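Local coordinates for Glyco_hydro_cc domain-containing protein (Pseudomonas viridiflava, PDB 6UAV) that probably cleaves internal beta-1,3 linkages of beta-glucans as an endo-beta-1,3-glucanase of glycoside hydrolase family 128, at residues I154-Y164 against K178-H189. Residues are numbered along the deposited sequence; the frame is centred on the assembly and turned at random.
Sequences IDYLAFHWYDY and KPFWVTEFANWH
Asp-163 OD1 is gripped by two donors: His-189 ND1 at 2.7 Å on the syn side of the carboxylate and, from its own segment, Tyr-164 N at 2.8 Å on the anti side. This His-carboxylate bond lies beyond neighbouring parallel strands 156-161 and 180-185 of the eight-stranded TIM barrel, joined by the beta-alpha-beta crossover through helix 166-173. Parallel pairing begins with Leu-157 N to Pro-179 O (2.9 Å); proline, which has no N-H to give, serves here as acceptor. At the corner, Trp-161 N donates to Glu-184 O.

At these C-terminal ends, where TIM-barrel glycosidases keep their active site, polar side chains meet. Extended beyond CG, the Glu-184 chain lies over the His-160 face, its CG 3.5 Å from the ring centroid and its carboxylate only 21° from the ring plane. The ring's NE2 edge meets Thr-183 OG1 at 2.9 Å, while its ND1 bonds to Glu-84, so both nitrogens fix its rotation. Tyr-162 OH donates to Glu-184 OE1 at 2.6 Å and Trp-31 NE1 meets OE2, so each carboxylate oxygen has its own partner and the group's rotation is held. Tyr-162 also turns its edge to the Trp-188 face, a T-shaped pair with planes at 59°. Farther out, Asn-187 OD1 accepts from His-189 N, an Asx turn, while ND2, hydrogen-bonded to Gln-206, lies over the centre of the Tyr-164 ring, 3.3 Å above its plane.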
ATOM      1  N   ILE A 154      15.551   4.699  -0.265  1.00 13.50           N
ATOM      2  CA  ILE A 154      14.164   4.457  -0.726  1.00 13.42           C
ATOM      3  C   ILE A 154      14.291   3.386  -1.781  1.00 13.38           C
ATOM      4  O   ILE A 154      14.875   3.646  -2.834  1.00 13.46           O
ATOM      5  CB  ILE A 154      13.464   5.724  -1.238  1.00 14.30           C
ATOM      6  CG1 ILE A 154      13.270   6.791  -0.143  1.00 14.80           C
ATOM      7  CG2 ILE A 154      12.086   5.302  -1.812  1.00 14.50           C
ATOM      8  CD1 ILE A 154      12.638   8.052  -0.691  1.00 15.35           C
ATOM      9  N   ASP A 155      13.828   2.188  -1.478  1.00 12.94           N
ATOM     10  CA  ASP A 155      13.865   1.071  -2.454  1.00 13.46           C
ATOM     11  C   ASP A 155      12.671   1.230  -3.413  1.00 13.24           C
ATOM     12  O   ASP A 155      12.884   1.090  -4.665  1.00 14.81           O
ATOM     13  CB  ASP A 155      13.963  -0.264  -1.726  1.00 13.59           C
ATOM     14  CG  ASP A 155      15.235  -0.383  -0.914  1.00 14.71           C
ATOM     15  OD1 ASP A 155      16.364  -0.396  -1.561  1.00 15.85           O
ATOM     16  OD2 ASP A 155      15.119  -0.336   0.358  1.00 12.84           O
ATOM     17  N   TYR A 156      11.504   1.562  -2.874  1.00 12.93           N
ATOM     18  CA  TYR A 156      10.273   1.825  -3.667  1.00 11.94           C
ATOM     19  C   TYR A 156       9.590   2.965  -2.980  1.00 11.46           C
ATOM     20  O   TYR A 156       9.523   2.902  -1.751  1.00 10.77           O
ATOM     21  CB  TYR A 156       9.282   0.647  -3.645  1.00 12.07           C
ATOM     22  CG  TYR A 156       9.813  -0.553  -4.358  1.00 13.53           C
ATOM     23  CD1 TYR A 156      10.746  -1.374  -3.784  1.00 15.12           C
ATOM     24  CD2 TYR A 156       9.404  -0.812  -5.651  1.00 14.33           C
ATOM     25  CE1 TYR A 156      11.274  -2.431  -4.497  1.00 16.71           C
ATOM     26  CE2 TYR A 156       9.909  -1.890  -6.351  1.00 15.97           C
ATOM     27  CZ  TYR A 156      10.836  -2.703  -5.764  1.00 16.90           C
ATOM     28  OH  TYR A 156      11.342  -3.718  -6.539  1.00 22.49           O
ATOM     29  N   LEU A 157       9.025   3.881  -3.742  1.00 10.90           N
ATOM     30  CA  LEU A 157       8.035   4.821  -3.179  1.00 10.90           C
ATOM     31  C   LEU A 157       6.692   4.091  -3.092  1.00 11.50           C
ATOM     32  O   LEU A 157       6.477   3.088  -3.790  1.00 10.89           O
ATOM     33  CB  LEU A 157       7.916   6.061  -4.049  1.00 11.55           C
ATOM     34  CG  LEU A 157       9.059   7.072  -3.875  1.00 12.04           C
ATOM     35  CD1 LEU A 157       8.950   8.146  -4.953  1.00 13.20           C
ATOM     36  CD2 LEU A 157       9.046   7.717  -2.472  1.00 12.50           C
ATOM     37  N   ALA A 158       5.786   4.585  -2.266  1.00 10.16           N
ATOM     38  CA  ALA A 158       4.426   4.021  -2.206  1.00 10.21           C
ATOM     39  C   ALA A 158       3.462   5.158  -2.512  1.00 10.95           C
ATOM     40  O   ALA A 158       3.777   6.321  -2.266  1.00 11.64           O
ATOM     41  CB  ALA A 158       4.126   3.266  -0.938  1.00 10.41           C
ATOM     42  N   PHE A 159       2.294   4.796  -3.033  1.00 10.79           N
ATOM     43  CA  PHE A 159       1.311   5.795  -3.439  1.00 10.87           C
ATOM     44  C   PHE A 159      -0.087   5.247  -3.190  1.00 10.50           C
ATOM     45  O   PHE A 159      -0.317   4.055  -3.345  1.00 11.66           O
ATOM     46  CB  PHE A 159       1.551   6.148  -4.908  1.00 10.88           C
ATOM     47  CG  PHE A 159       0.877   7.446  -5.273  1.00 11.76           C
ATOM     48  CD1 PHE A 159       1.236   8.608  -4.628  1.00 12.20           C
ATOM     49  CD2 PHE A 159      -0.129   7.512  -6.209  1.00 11.66           C
ATOM     50  CE1 PHE A 159       0.602   9.808  -4.899  1.00 12.84           C
ATOM     51  CE2 PHE A 159      -0.759   8.714  -6.472  1.00 12.14           C
ATOM     52  CZ  PHE A 159      -0.391   9.852  -5.818  1.00 12.43           C
ATOM     53  N   HIS A 160      -0.998   6.134  -2.807  1.00 10.70           N
ATOM     54  CA  HIS A 160      -2.432   5.891  -2.662  1.00 10.55           C
ATOM     55  C   HIS A 160      -3.185   6.856  -3.566  1.00 11.43           C
ATOM     56  O   HIS A 160      -2.790   8.025  -3.667  1.00 10.65           O
ATOM     57  CB  HIS A 160      -2.862   6.211  -1.204  1.00 10.72           C
ATOM     58  CG  HIS A 160      -2.169   5.386  -0.161  1.00 10.48           C
ATOM     59  ND1 HIS A 160      -2.341   5.660   1.178  1.00 10.46           N
ATOM     60  CD2 HIS A 160      -1.407   4.287  -0.264  1.00  9.45           C
ATOM     61  CE1 HIS A 160      -1.691   4.724   1.888  1.00  9.62           C
ATOM     62  NE2 HIS A 160      -1.091   3.859   1.005  1.00 10.01           N
ATOM     63  N   TRP A 161      -4.258   6.388  -4.197  1.00 11.60           N
ATOM     64  CA  TRP A 161      -5.015   7.265  -5.104  1.00 12.28           C
ATOM     65  C   TRP A 161      -6.441   6.722  -5.232  1.00 12.16           C
ATOM     66  O   TRP A 161      -6.602   5.528  -5.483  1.00 12.92           O
ATOM     67  CB  TRP A 161      -4.310   7.368  -6.446  1.00 12.47           C
ATOM     68  CG  TRP A 161      -4.746   8.590  -7.174  1.00 12.90           C
ATOM     69  CD1 TRP A 161      -5.511   8.647  -8.324  1.00 13.01           C
ATOM     70  CD2 TRP A 161      -4.438   9.943  -6.809  1.00 12.89           C
ATOM     71  NE1 TRP A 161      -5.691   9.950  -8.679  1.00 13.80           N
ATOM     72  CE2 TRP A 161      -5.046  10.768  -7.779  1.00 13.27           C
ATOM     73  CE3 TRP A 161      -3.672  10.532  -5.785  1.00 12.91           C
ATOM     74  CZ2 TRP A 161      -4.963  12.148  -7.710  1.00 14.31           C
ATOM     75  CZ3 TRP A 161      -3.610  11.905  -5.714  1.00 13.24           C
ATOM     76  CH2 TRP A 161      -4.225  12.700  -6.689  1.00 13.74           C
ATOM     77  N   TYR A 162      -7.404   7.622  -5.058  1.00 12.77           N
ATOM     78  CA  TYR A 162      -8.859   7.327  -5.064  1.00 12.79           C
ATOM     79  C   TYR A 162      -9.619   8.086  -6.170  1.00 13.14           C
ATOM     80  O   TYR A 162     -10.779   8.446  -6.016  1.00 13.05           O
ATOM     81  CB  TYR A 162      -9.392   7.654  -3.667  1.00 12.18           C
ATOM     82  CG  TYR A 162      -8.964   6.640  -2.643  1.00 12.55           C
ATOM     83  CD1 TYR A 162      -7.717   6.736  -2.038  1.00 12.34           C
ATOM     84  CD2 TYR A 162      -9.744   5.525  -2.357  1.00 12.63           C
ATOM     85  CE1 TYR A 162      -7.315   5.817  -1.080  1.00 12.18           C
ATOM     86  CE2 TYR A 162      -9.358   4.589  -1.414  1.00 12.88           C
ATOM     87  CZ  TYR A 162      -8.128   4.732  -0.783  1.00 12.21           C
ATOM     88  OH  TYR A 162      -7.778   3.812   0.155  1.00 11.93           O
ATOM     89  N   ASP A 163      -8.953   8.413  -7.287  1.00 13.96           N
ATOM     90  CA  ASP A 163      -9.558   9.271  -8.339  1.00 14.49           C
ATOM     91  C   ASP A 163      -8.996   8.824  -9.668  1.00 14.01           C
ATOM     92  O   ASP A 163      -8.185   7.898  -9.745  1.00 13.77           O
ATOM     93  CB  ASP A 163      -9.344  10.760  -8.068  1.00 15.09           C
ATOM     94  CG  ASP A 163     -10.435  11.698  -8.537  1.00 16.87           C
ATOM     95  OD1 ASP A 163     -11.154  11.342  -9.474  1.00 16.65           O
ATOM     96  OD2 ASP A 163     -10.519  12.796  -7.976  1.00 19.54           O
ATOM     97  N   TYR A 164      -9.518   9.442 -10.722  1.00 14.79           N
ATOM     98  CA  TYR A 164      -8.903   9.327 -12.051  1.00 15.22           C
ATOM     99  C   TYR A 164      -7.482   9.917 -12.018  1.00 15.23           C
ATOM    100  O   TYR A 164      -7.100  10.604 -11.047  1.00 14.46           O
ATOM    101  CB  TYR A 164      -9.740  10.101 -13.065  1.00 16.15           C
ATOM    102  CG  TYR A 164     -11.140   9.569 -13.226  1.00 15.72           C
ATOM    103  CD1 TYR A 164     -12.159  10.058 -12.434  1.00 15.89           C
ATOM    104  CD2 TYR A 164     -11.452   8.591 -14.158  1.00 15.95           C
ATOM    105  CE1 TYR A 164     -13.457   9.593 -12.547  1.00 15.85           C
ATOM    106  CE2 TYR A 164     -12.758   8.122 -14.297  1.00 16.53           C
ATOM    107  CZ  TYR A 164     -13.751   8.587 -13.457  1.00 16.52           C
ATOM    108  OH  TYR A 164     -15.051   8.176 -13.593  1.00 16.80           O
ATOM    109  N   LYS A 178      12.450   6.256  -8.781  1.00 14.78           N
ATOM    110  CA  LYS A 178      12.100   5.107  -7.937  1.00 14.90           C
ATOM    111  C   LYS A 178      10.855   4.393  -8.464  1.00 14.83           C
ATOM    112  O   LYS A 178       9.872   5.034  -8.904  1.00 14.27           O
ATOM    113  CB  LYS A 178      11.746   5.603  -6.541  1.00 15.31           C
ATOM    114  CG  LYS A 178      12.873   6.289  -5.794  1.00 16.52           C
ATOM    115  CD  LYS A 178      14.187   5.486  -5.724  1.00 17.41           C
ATOM    116  CE  LYS A 178      15.193   6.257  -4.891  1.00 19.29           C
ATOM    117  NZ  LYS A 178      16.317   5.401  -4.476  1.00 20.32           N
ATOM    118  N   PRO A 179      10.871   3.043  -8.437  1.00 14.14           N
ATOM    119  CA  PRO A 179       9.664   2.264  -8.697  1.00 13.75           C
ATOM    120  C   PRO A 179       8.706   2.344  -7.501  1.00 12.70           C
ATOM    121  O   PRO A 179       9.005   2.937  -6.461  1.00 12.11           O
ATOM    122  CB  PRO A 179      10.198   0.861  -8.932  1.00 13.91           C
ATOM    123  CG  PRO A 179      11.376   0.822  -8.016  1.00 14.95           C
ATOM    124  CD  PRO A 179      12.035   2.181  -8.171  1.00 14.98           C
ATOM    125  N   PHE A 180       7.479   1.868  -7.727  1.00 12.74           N
ATOM    126  CA  PHE A 180       6.336   2.116  -6.830  1.00 12.34           C
ATOM    127  C   PHE A 180       5.711   0.811  -6.363  1.00 12.37           C
ATOM    128  O   PHE A 180       5.689  -0.180  -7.133  1.00 12.42           O
ATOM    129  CB  PHE A 180       5.219   2.871  -7.529  1.00 13.10           C
ATOM    130  CG  PHE A 180       5.693   4.170  -8.124  1.00 13.90           C
ATOM    131  CD1 PHE A 180       5.799   5.277  -7.316  1.00 14.91           C
ATOM    132  CD2 PHE A 180       5.893   4.294  -9.491  1.00 14.21           C
ATOM    133  CE1 PHE A 180       6.206   6.489  -7.843  1.00 16.27           C
ATOM    134  CE2 PHE A 180       6.259   5.519 -10.021  1.00 14.91           C
ATOM    135  CZ  PHE A 180       6.418   6.613  -9.191  1.00 15.58           C
ATOM    136  N   TRP A 181       5.097   0.886  -5.203  1.00 12.00           N
ATOM    137  CA  TRP A 181       3.947   0.043  -4.838  1.00 12.11           C
ATOM    138  C   TRP A 181       2.751   0.985  -4.689  1.00 11.89           C
ATOM    139  O   TRP A 181       2.845   2.013  -3.943  1.00 11.44           O
ATOM    140  CB  TRP A 181       4.203  -0.689  -3.516  1.00 12.04           C
ATOM    141  CG  TRP A 181       5.273  -1.744  -3.494  1.00 12.15           C
ATOM    142  CD1 TRP A 181       6.465  -1.840  -4.159  1.00 13.00           C
ATOM    143  CD2 TRP A 181       5.221  -2.881  -2.614  1.00 12.47           C
ATOM    144  NE1 TRP A 181       7.158  -2.958  -3.754  1.00 12.83           N
ATOM    145  CE2 TRP A 181       6.415  -3.607  -2.795  1.00 12.75           C
ATOM    146  CE3 TRP A 181       4.247  -3.361  -1.732  1.00 12.40           C
ATOM    147  CZ2 TRP A 181       6.675  -4.793  -2.097  1.00 13.05           C
ATOM    148  CZ3 TRP A 181       4.516  -4.513  -1.041  1.00 12.78           C
ATOM    149  CH2 TRP A 181       5.723  -5.205  -1.207  1.00 12.79           C
ATOM    150  N   VAL A 182       1.620   0.659  -5.319  1.00 11.81           N
ATOM    151  CA  VAL A 182       0.421   1.510  -5.168  1.00 11.38           C
ATOM    152  C   VAL A 182      -0.437   0.791  -4.129  1.00 11.43           C
ATOM    153  O   VAL A 182      -1.174  -0.135  -4.509  1.00 11.18           O
ATOM    154  CB  VAL A 182      -0.278   1.693  -6.524  1.00 11.86           C
ATOM    155  CG1 VAL A 182      -1.605   2.391  -6.335  1.00 11.68           C
ATOM    156  CG2 VAL A 182       0.591   2.447  -7.546  1.00 12.62           C
ATOM    157  N   THR A 183      -0.351   1.198  -2.857  1.00 10.99           N
ATOM    158  CA  THR A 183      -0.771   0.298  -1.751  1.00 10.86           C
ATOM    159  C   THR A 183      -2.202   0.577  -1.298  1.00 10.82           C
ATOM    160  O   THR A 183      -2.695  -0.103  -0.408  1.00 10.23           O
ATOM    161  CB  THR A 183       0.249   0.377  -0.609  1.00 10.90           C
ATOM    162  OG1 THR A 183       0.383   1.752  -0.245  1.00 10.66           O
ATOM    163  CG2 THR A 183       1.573  -0.202  -1.039  1.00 11.02           C
ATOM    164  N   GLU A 184      -2.837   1.577  -1.881  1.00 10.90           N
ATOM    165  CA  GLU A 184      -4.292   1.798  -1.773  1.00 10.91           C
ATOM    166  C   GLU A 184      -4.736   2.422  -3.092  1.00 10.73           C
ATOM    167  O   GLU A 184      -4.169   3.464  -3.542  1.00 10.54           O
ATOM    168  CB  GLU A 184      -4.754   2.766  -0.680  1.00 10.84           C
ATOM    169  CG  GLU A 184      -4.319   2.375   0.715  1.00 11.46           C
ATOM    170  CD  GLU A 184      -4.735   3.322   1.802  1.00 11.22           C
ATOM    171  OE1 GLU A 184      -5.644   4.185   1.589  1.00 11.64           O
ATOM    172  OE2 GLU A 184      -4.111   3.251   2.915  1.00 12.30           O
ATOM    173  N   PHE A 185      -5.748   1.822  -3.714  1.00 10.83           N
ATOM    174  CA  PHE A 185      -6.429   2.454  -4.864  1.00 11.23           C
ATOM    175  C   PHE A 185      -7.829   1.902  -5.027  1.00 11.82           C
ATOM    176  O   PHE A 185      -8.167   0.834  -4.544  1.00 11.26           O
ATOM    177  CB  PHE A 185      -5.658   2.318  -6.172  1.00 11.47           C
ATOM    178  CG  PHE A 185      -5.615   0.961  -6.793  1.00 11.39           C
ATOM    179  CD1 PHE A 185      -4.989  -0.089  -6.166  1.00 11.25           C
ATOM    180  CD2 PHE A 185      -6.285   0.720  -7.988  1.00 11.84           C
ATOM    181  CE1 PHE A 185      -4.955  -1.356  -6.730  1.00 11.43           C
ATOM    182  CE2 PHE A 185      -6.222  -0.525  -8.576  1.00 11.99           C
ATOM    183  CZ  PHE A 185      -5.583  -1.563  -7.934  1.00 12.15           C
ATOM    184  N   ALA A 186      -8.640   2.760  -5.621  1.00 12.11           N
ATOM    185  CA  ALA A 186     -10.039   2.530  -6.025  1.00 13.06           C
ATOM    186  C   ALA A 186     -10.429   3.824  -6.707  1.00 13.70           C
ATOM    187  O   ALA A 186      -9.675   4.825  -6.546  1.00 14.06           O
ATOM    188  CB  ALA A 186     -10.853   2.244  -4.785  1.00 12.57           C
ATOM    189  N   ASN A 187     -11.573   3.900  -7.376  1.00 13.45           N
ATOM    190  CA  ASN A 187     -12.035   5.230  -7.806  1.00 13.61           C
ATOM    191  C   ASN A 187     -13.257   5.676  -7.014  1.00 13.61           C
ATOM    192  O   ASN A 187     -14.323   5.083  -7.169  1.00 14.40           O
ATOM    193  CB  ASN A 187     -12.329   5.260  -9.301  1.00 14.49           C
ATOM    194  CG  ASN A 187     -12.375   6.676  -9.844  1.00 14.95           C
ATOM    195  OD1 ASN A 187     -12.811   7.612  -9.143  1.00 14.52           O
ATOM    196  ND2 ASN A 187     -11.884   6.829 -11.072  1.00 14.86           N
ATOM    197  N   TRP A 188     -13.085   6.723  -6.213  1.00 13.54           N
ATOM    198  CA  TRP A 188     -14.118   7.307  -5.335  1.00 14.33           C
ATOM    199  C   TRP A 188     -14.520   8.684  -5.825  1.00 14.81           C
ATOM    200  O   TRP A 188     -15.081   9.466  -5.044  1.00 15.63           O
ATOM    201  CB  TRP A 188     -13.582   7.335  -3.902  1.00 14.11           C
ATOM    202  CG  TRP A 188     -13.486   5.985  -3.255  1.00 13.86           C
ATOM    203  CD1 TRP A 188     -13.515   4.742  -3.832  1.00 14.24           C
ATOM    204  CD2 TRP A 188     -13.255   5.766  -1.854  1.00 13.83           C
ATOM    205  NE1 TRP A 188     -13.366   3.763  -2.870  1.00 13.91           N
ATOM    206  CE2 TRP A 188     -13.238   4.373  -1.642  1.00 13.57           C
ATOM    207  CE3 TRP A 188     -13.130   6.637  -0.762  1.00 14.25           C
ATOM    208  CZ2 TRP A 188     -12.998   3.829  -0.373  1.00 13.88           C
ATOM    209  CZ3 TRP A 188     -12.982   6.094   0.501  1.00 14.51           C
ATOM    210  CH2 TRP A 188     -12.908   4.716   0.685  1.00 14.28           C
ATOM    211  N   HIS A 189     -14.362   8.981  -7.118  1.00 15.66           N
ATOM    212  CA  HIS A 189     -14.859  10.276  -7.646  1.00 16.27           C
ATOM    213  C   HIS A 189     -16.335  10.459  -7.274  1.00 17.06           C
ATOM    214  O   HIS A 189     -17.122   9.558  -7.491  1.00 18.00           O
ATOM    215  CB  HIS A 189     -14.714  10.338  -9.159  1.00 16.56           C
ATOM    216  CG  HIS A 189     -14.744  11.702  -9.721  1.00 17.20           C
ATOM    217  ND1 HIS A 189     -13.557  12.408  -9.848  1.00 16.91           N
ATOM    218  CD2 HIS A 189     -15.749  12.465 -10.214  1.00 17.59           C
ATOM    219  CE1 HIS A 189     -13.816  13.542 -10.485  1.00 17.71           C
ATOM    220  NE2 HIS A 189     -15.185  13.637 -10.697  1.00 18.39           N
TER
HETATM  221  O   HOH W   1      17.790   4.420  -2.171  1.00 21.13           O